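Local structure of polyporopepsin (Irpex lacteus, 1WKR) at residues A208-T213 with E302-I307; T216-A221 with G309-E314; I191-R196 with L256-G261. The protein cleaves proteins as a milk-clotting aspartic endopeptidase of broad specificity, and is captured here in complex with the inhibitor pepstatin. All blocks are in the same frame, centred on the assembly; numbering follows the deposited sequence.

Contact 1 of 3, residues A208-T213 with E302-I307; sequences AGIVDT and EGLDFI
Ile-210 and Ile-307 form a parallel beta bridge in the psi loop of the pepsin fold, where the strand running into the catalytic Asp-212 lies beside strand 306-308. Two main-chain hydrogen bonds cross between the segments 208-213 and 302-307. Ile-210 N donates a hydrogen bond to Phe-306 O at 3.0 Å, fairly straight (162° at the hydrogen), with the donor tilted from the carbonyl plane. Upstream, Asp-305 N reaches Ala-208 O at 2.8 Å, this time in the carbonyl plane. The CA-H of Ile-307 approaches Ile-210 O, with CA 3.4 Å from the oxygen, and a main-chain hydrogen bond with Asn-308 carries the pairing one step further. The side chain of Asp-305 turns back on its own loop, where OD1 takes the N-H of Glu-302 on its syn lone pair (3.1 Å) and a weak bond from Leu-304 N. Its OD2 is held by Thr-207 OG1 and Gly-301 N. On Asp-212, OD1 accepts from Gly-214 N and lies close to Asp-32, while OD2 bonds Thr-215 OG1 and a modified side chain of the bound inhibitor. At the root of the same side chain, Asp-212 CB rests against Ile-307 CG2 at 3.5 Å. Ile-210 and Ile-307 point the same way and lie side by side, and Ile-210 CG2 also meets Leu-304. With CG between its backbone N and carbonyl carbon (chi1 64°), Phe-306 folds its ring over Gly-209, where a side-chain carbon would run into the ring. Gly-209 CA sits 3.3 Å from the ring centroid, 13° off the normal, in a close CH-pi contact.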
# COMPACT_ATOMS: atom_id res chain seq x y z
N ALA A 208 3.02 12.86 -11.72
CA ALA A 208 2.08 11.81 -11.36
C ALA A 208 2.79 10.62 -10.72
O ALA A 208 3.92 10.29 -11.09
CB ALA A 208 1.31 11.34 -12.63
N GLY A 209 2.07 9.92 -9.84
CA GLY A 209 2.56 8.71 -9.16
C GLY A 209 1.44 8.10 -8.39
O GLY A 209 0.26 8.48 -8.60
N ILE A 210 1.72 7.13 -7.54
CA ILE A 210 0.65 6.39 -6.89
C ILE A 210 0.82 6.28 -5.40
O ILE A 210 1.92 6.50 -4.87
CB ILE A 210 0.47 4.98 -7.52
CG1 ILE A 210 1.61 4.02 -7.11
CG2 ILE A 210 0.36 5.09 -9.05
CD1 ILE A 210 1.39 2.56 -7.53
N VAL A 211 -0.27 5.98 -4.72
CA VAL A 211 -0.30 5.73 -3.26
C VAL A 211 -0.56 4.27 -3.07
O VAL A 211 -1.62 3.76 -3.50
CB VAL A 211 -1.38 6.62 -2.61
CG1 VAL A 211 -1.38 6.37 -1.10
CG2 VAL A 211 -1.16 8.09 -2.92
N ASP A 212 0.37 3.57 -2.46
CA ASP A 212 0.37 2.11 -2.50
C ASP A 212 0.75 1.55 -1.12
O ASP A 212 1.91 1.54 -0.74
CB ASP A 212 1.33 1.61 -3.58
CG ASP A 212 1.27 0.15 -3.73
OD1 ASP A 212 0.44 -0.55 -3.12
OD2 ASP A 212 2.10 -0.43 -4.56
N THR A 213 -0.24 0.98 -0.43
CA THR A 213 0.00 0.30 0.83
C THR A 213 0.94 -0.88 0.71
O THR A 213 1.52 -1.30 1.71
CB THR A 213 -1.32 -0.19 1.45
OG1 THR A 213 -1.98 -1.07 0.52
CG2 THR A 213 -2.30 0.98 1.79
N GLU A 302 7.68 9.62 -16.86
CA GLU A 302 7.06 8.42 -17.40
C GLU A 302 5.61 8.30 -17.00
O GLU A 302 4.98 7.23 -17.30
CB GLU A 302 7.82 7.17 -16.93
CG GLU A 302 9.22 7.16 -17.51
CD GLU A 302 9.89 5.69 -17.31
OE1 GLU A 302 9.32 4.92 -16.63
OE2 GLU A 302 10.93 5.57 -17.96
N GLY A 303 5.00 9.28 -16.40
CA GLY A 303 3.59 9.20 -16.01
C GLY A 303 3.35 8.36 -14.75
O GLY A 303 2.18 8.11 -14.43
N LEU A 304 4.39 7.91 -14.05
CA LEU A 304 4.27 7.19 -12.76
C LEU A 304 5.67 7.32 -12.19
O LEU A 304 6.58 6.50 -12.52
CB LEU A 304 3.80 5.75 -13.01
CG LEU A 304 3.23 5.11 -11.76
CD1 LEU A 304 2.48 3.80 -12.11
CD2 LEU A 304 4.23 4.86 -10.68
N ASP A 305 5.86 8.31 -11.34
CA ASP A 305 7.22 8.79 -11.00
C ASP A 305 7.50 8.75 -9.51
O ASP A 305 8.55 9.24 -9.05
CB ASP A 305 7.37 10.22 -11.52
CG ASP A 305 7.32 10.37 -13.03
OD1 ASP A 305 7.40 9.36 -13.78
OD2 ASP A 305 7.24 11.54 -13.50
N PHE A 306 6.55 8.21 -8.75
CA PHE A 306 6.74 8.00 -7.32
C PHE A 306 5.74 6.95 -6.83
O PHE A 306 4.69 6.78 -7.48
CB PHE A 306 6.59 9.35 -6.49
CG PHE A 306 5.20 9.94 -6.59
CD1 PHE A 306 4.16 9.49 -5.80
CD2 PHE A 306 4.93 10.96 -7.50
CE1 PHE A 306 2.90 10.01 -5.88
CE2 PHE A 306 3.67 11.51 -7.58
CZ PHE A 306 2.66 11.05 -6.79
N ILE A 307 6.08 6.38 -5.71
CA ILE A 307 5.12 5.50 -4.96
C ILE A 307 5.18 5.98 -3.51
O ILE A 307 6.22 5.80 -2.84
CB ILE A 307 5.42 4.01 -5.08
CG1 ILE A 307 5.42 3.57 -6.54
CG2 ILE A 307 4.39 3.24 -4.29
CD1 ILE A 307 5.77 2.12 -6.80

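Contact 2 of 3, residues T216-A221 with G309-E314; sequences TLTLIA and GLTFLE
Thr-311, in the first turn of helix 310-313, grips the chain at Thr-216 through both its backbone and its side chain. Its CB stands 3.5 Å from Thr-216 O, and from there the two branches divide. CG2 packs against that same oxygen, at 3.3 Å. OG1, set between the backbone N and the carbonyl carbon (chi1 48°), donates to Thr-216 O at 2.9 Å, on a lone pair in the carbonyl plane. That hydroxyl in turn accepts from Thr-218 OG1 at 3.1 Å, so a short relay of hydroxyls ends on a main-chain carbonyl. Thr-216 O has a second donor, Thr-311 N (3.1 Å), which comes in nearly along the C=O axis. A valine in place of Thr-311 would probably leave Thr-218 OG1 without its acceptor and Thr-216 O with one grip instead of two. At the N-cap, Gly-309 brings its CA to 3.4 Å from Leu-217 O, a CA-H...O approach so close that a CB would collide with the oxygen. Thr-216 OG1 bonds Val-12 O and the backbone of the bound inhibitor, to which the Thr-216 main chain is also hydrogen-bonded. The tie fastens the turn after the catalytic Asp-Thr-Gly to the short helix leaving the central strand of the psi loop, the C-lobe active-site element of pepsin-like proteinases.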
# COMPACT_ATOMS: atom_id res chain seq x y z
N THR A 216 6.71 -1.06 0.22
CA THR A 216 7.24 -0.74 1.54
C THR A 216 7.76 0.69 1.59
O THR A 216 7.42 1.50 2.47
CB THR A 216 8.38 -1.68 1.93
OG1 THR A 216 7.96 -3.03 1.76
CG2 THR A 216 8.80 -1.48 3.38
N LEU A 217 8.70 1.00 0.71
CA LEU A 217 9.44 2.24 0.74
C LEU A 217 8.64 3.40 0.13
O LEU A 217 7.62 3.20 -0.51
CB LEU A 217 10.78 2.04 -0.04
CG LEU A 217 11.70 0.98 0.55
CD1 LEU A 217 13.05 1.01 -0.17
CD2 LEU A 217 11.95 1.12 2.07
N THR A 218 9.12 4.61 0.39
CA THR A 218 8.63 5.78 -0.27
C THR A 218 9.54 5.98 -1.49
O THR A 218 10.73 6.41 -1.31
CB THR A 218 8.61 6.95 0.71
OG1 THR A 218 7.67 6.62 1.75
CG2 THR A 218 8.15 8.26 0.08
N LEU A 219 9.10 5.55 -2.65
CA LEU A 219 9.97 5.49 -3.82
C LEU A 219 9.78 6.71 -4.69
O LEU A 219 8.65 7.18 -4.93
CB LEU A 219 9.66 4.23 -4.65
CG LEU A 219 9.90 2.88 -3.97
CD1 LEU A 219 9.51 1.74 -4.95
CD2 LEU A 219 11.37 2.77 -3.56
N ILE A 220 10.90 7.22 -5.19
CA ILE A 220 10.89 8.40 -6.07
C ILE A 220 11.73 8.17 -7.29
O ILE A 220 12.70 7.39 -7.26
CB ILE A 220 11.33 9.70 -5.27
CG1 ILE A 220 12.77 9.54 -4.71
CG2 ILE A 220 10.33 9.94 -4.16
CD1 ILE A 220 13.24 10.77 -3.95
N ALA A 221 11.37 8.83 -8.37
CA ALA A 221 12.09 8.68 -9.64
C ALA A 221 13.59 8.85 -9.47
O ALA A 221 14.02 9.58 -8.60
CB ALA A 221 11.57 9.70 -10.66
N GLY A 309 4.49 4.85 -0.28
CA GLY A 309 4.30 3.50 0.25
C GLY A 309 3.93 3.44 1.68
O GLY A 309 3.55 4.43 2.31
N LEU A 310 3.99 2.21 2.21
CA LEU A 310 3.65 1.94 3.62
C LEU A 310 4.36 2.86 4.57
O LEU A 310 3.76 3.33 5.52
CB LEU A 310 4.04 0.45 3.89
CG LEU A 310 3.85 -0.06 5.31
CD1 LEU A 310 3.72 -1.59 5.24
CD2 LEU A 310 5.03 0.30 6.22
N THR A 311 5.63 3.18 4.32
CA THR A 311 6.42 3.99 5.23
C THR A 311 5.93 5.42 5.24
O THR A 311 6.07 6.12 6.26
CB THR A 311 7.91 3.90 4.90
OG1 THR A 311 8.09 4.11 3.45
CG2 THR A 311 8.53 2.58 5.33
N PHE A 312 5.34 5.91 4.14
CA PHE A 312 4.69 7.20 4.12
C PHE A 312 3.35 7.12 4.84
O PHE A 312 3.01 8.01 5.67
CB PHE A 312 4.49 7.60 2.63
CG PHE A 312 3.74 8.91 2.41
CD1 PHE A 312 2.36 8.93 2.28
CD2 PHE A 312 4.41 10.11 2.28
CE1 PHE A 312 1.67 10.10 2.05
CE2 PHE A 312 3.70 11.30 2.04
CZ PHE A 312 2.32 11.27 1.95
N LEU A 313 2.57 6.07 4.58
CA LEU A 313 1.23 5.93 5.13
C LEU A 313 1.22 5.62 6.59
O LEU A 313 0.20 5.78 7.27
CB LEU A 313 0.48 4.88 4.34
CG LEU A 313 0.27 5.25 2.86
CD1 LEU A 313 -0.24 4.07 2.06
CD2 LEU A 313 -0.67 6.43 2.73
N GLU A 314 2.36 5.17 7.19
CA GLU A 314 2.46 5.10 8.63
C GLU A 314 2.31 6.45 9.31
O GLU A 314 2.06 6.52 10.52
CB GLU A 314 3.77 4.44 9.06
CG GLU A 314 3.82 2.93 8.85
CD GLU A 314 5.18 2.34 9.11
OE1 GLU A 314 6.17 2.95 8.65
OE2 GLU A 314 5.29 1.29 9.74

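Contact 3 of 3, residues I191-R196 with L256-G261; sequences INQSIR and LFFTIG. Unlike the reference sequence in segment 191-196: Ser-194 (reference Thr).
In the C-terminal lobe of the pepsin fold, antiparallel strands 190-197 and 256-260 meet through two hydrogen-bonded pairs, Ser-194 with Thr-259 and Arg-196 with Phe-257. The second pair is the tighter: Phe-257 N to Arg-196 O measures 2.8 Å and is nearly straight at 171°. In the first, Thr-259 N reaches Ser-194 O at 2.9 Å, whereas the return bond from Ser-194 N to Thr-259 O stretches to 3.3 Å. Between them lies the non-hydrogen-bonded pair of Ile-195 and Phe-258, whose side chains share the buried face. Ile-195 sets CG2 over the centre of the Phe-258 ring, 4.3 Å from its centroid, while CD1 touches CE2 of the ring. At the edge of that ring stands the carboxamide of Gln-193, its plane turned 71° from the ring; OE1 accepts from Asn-308 ND2, which holds the group beside Phe-258 and Ile-260. The other face of the sheet carries Arg-196 and Phe-257. Here the extended arginine chain lays its guanidinium nearly parallel to the Phe-257 ring, planes 12° apart, in an offset stack: its centre lies over CB and NH2 reaches over the rim of the ring, 3.4 Å from CG. Water then extends the network: one molecule joins Asn-192 O to Gly-261 N, and another lies 2.8 Å from both Arg-196 NH1, from which it accepts a hydrogen bond, and Thr-259 OG1.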
# COMPACT_ATOMS: atom_id res chain seq x y z
N ILE A 191 -2.12 10.02 -8.09
CA ILE A 191 -2.29 11.43 -7.78
C ILE A 191 -1.14 12.23 -8.39
O ILE A 191 -0.11 11.67 -8.77
CB ILE A 191 -2.35 11.70 -6.23
CG1 ILE A 191 -1.01 11.35 -5.56
CG2 ILE A 191 -3.48 10.86 -5.59
CD1 ILE A 191 -0.94 11.76 -4.12
N ASN A 192 -1.31 13.54 -8.44
CA ASN A 192 -0.24 14.45 -8.70
C ASN A 192 0.33 15.02 -7.43
O ASN A 192 -0.45 15.35 -6.52
CB ASN A 192 -0.75 15.58 -9.62
CG ASN A 192 -1.32 15.02 -10.92
OD1 ASN A 192 -2.51 15.47 -11.28
ND2 ASN A 192 -0.73 14.16 -11.55
N GLN A 193 1.66 15.14 -7.33
CA GLN A 193 2.24 15.80 -6.16
C GLN A 193 3.59 16.37 -6.55
O GLN A 193 4.16 15.98 -7.59
CB GLN A 193 2.42 14.81 -4.97
CG GLN A 193 3.66 13.96 -5.07
CD GLN A 193 3.70 12.87 -3.99
OE1 GLN A 193 2.80 12.76 -3.16
NE2 GLN A 193 4.78 12.09 -3.99
N SER A 194 4.16 17.21 -5.69
CA SER A 194 5.56 17.57 -5.73
C SER A 194 6.18 17.27 -4.38
O SER A 194 5.48 17.12 -3.38
CB SER A 194 5.74 19.04 -6.11
OG SER A 194 5.32 19.83 -5.01
N ILE A 195 7.51 17.23 -4.35
CA ILE A 195 8.28 16.97 -3.16
C ILE A 195 9.44 17.96 -3.07
O ILE A 195 10.19 18.13 -4.06
CB ILE A 195 8.85 15.50 -3.12
CG1 ILE A 195 7.76 14.46 -3.45
CG2 ILE A 195 9.45 15.23 -1.72
CD1 ILE A 195 8.37 13.03 -3.52
N ARG A 196 9.61 18.56 -1.92
CA ARG A 196 10.80 19.39 -1.63
C ARG A 196 11.43 18.93 -0.37
O ARG A 196 10.80 18.31 0.52
CB ARG A 196 10.43 20.86 -1.60
CG ARG A 196 9.91 21.31 -0.54
CD ARG A 196 10.01 23.02 -0.35
NE ARG A 196 9.37 23.24 0.93
CZ ARG A 196 8.13 23.29 1.14
NH1 ARG A 196 7.30 23.13 0.04
NH2 ARG A 196 7.51 23.47 2.23
N LEU A 256 10.87 16.17 4.46
CA LEU A 256 10.38 16.22 3.10
C LEU A 256 8.96 16.77 3.11
O LEU A 256 8.12 16.36 3.94
CB LEU A 256 10.34 14.85 2.45
CG LEU A 256 11.65 14.26 2.08
CD1 LEU A 256 11.57 12.75 1.75
CD2 LEU A 256 12.29 15.00 0.88
N PHE A 257 8.69 17.73 2.25
CA PHE A 257 7.37 18.37 2.18
C PHE A 257 6.70 17.95 0.91
O PHE A 257 7.25 18.26 -0.19
CB PHE A 257 7.51 19.89 2.28
CG PHE A 257 8.11 20.36 3.59
CD1 PHE A 257 7.30 20.62 4.67
CD2 PHE A 257 9.47 20.59 3.73
CE1 PHE A 257 7.82 21.10 5.86
CE2 PHE A 257 10.00 21.05 4.96
CZ PHE A 257 9.13 21.30 6.01
N PHE A 258 5.58 17.29 1.00
CA PHE A 258 4.81 16.80 -0.17
C PHE A 258 3.66 17.79 -0.35
O PHE A 258 2.87 18.04 0.56
CB PHE A 258 4.22 15.42 0.15
CG PHE A 258 5.28 14.34 0.22
CD1 PHE A 258 6.19 14.25 1.29
CD2 PHE A 258 5.31 13.33 -0.74
CE1 PHE A 258 7.12 13.24 1.34
CE2 PHE A 258 6.24 12.33 -0.69
CZ PHE A 258 7.17 12.28 0.36
N THR A 259 3.52 18.31 -1.55
CA THR A 259 2.37 19.19 -1.88
C THR A 259 1.37 18.36 -2.63
O THR A 259 1.65 17.87 -3.71
CB THR A 259 2.79 20.37 -2.70
OG1 THR A 259 3.78 21.15 -1.98
CG2 THR A 259 1.59 21.30 -3.02
N ILE A 260 0.19 18.19 -1.99
CA ILE A 260 -0.90 17.33 -2.54
C ILE A 260 -2.20 18.05 -2.30
O ILE A 260 -2.52 18.47 -1.19
CB ILE A 260 -0.94 15.98 -1.78
CG1 ILE A 260 0.39 15.24 -1.89
CG2 ILE A 260 -2.12 15.14 -2.29
CD1 ILE A 260 0.50 14.02 -0.97
N GLY A 261 -3.00 18.24 -3.36
CA GLY A 261 -4.30 18.87 -3.19
C GLY A 261 -4.22 20.31 -2.67
O GLY A 261 -5.18 20.73 -2.01
O HOH W 1 -2.21 17.28 -5.93
O HOH W 2 6.38 20.12 -2.13
O HOH W 3 4.71 22.17 0.43

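How the contacts relate
The three contacts join neighbouring elements of one sheet at increasing distance from the catalytic aspartate. Contact 1 holds Asp-212, whose side chain is about 3 Å from that of Asp-32; in contact 2, Gly-309 lies about 5 Å from the Asp-212 side chain. The bound inhibitor touches both, through Asp-212, Leu-304 and Ile-307 in contact 1 and Thr-216, Leu-217 and Leu-219 in contact 2. These two are also joined by a probable bond from Ile-307 N to Leu-219 O (2.8 Å). Contact 3 extends the sheet outward: Gly-209 O probably accepts from Ile-191 N at 2.9 Å, and the Ile-191 side chain is about 10 Å from that of Asp-212. Contacts 2 and 3 meet where Phe-312 CE2 lies 3.8 Å from Phe-258 CD2.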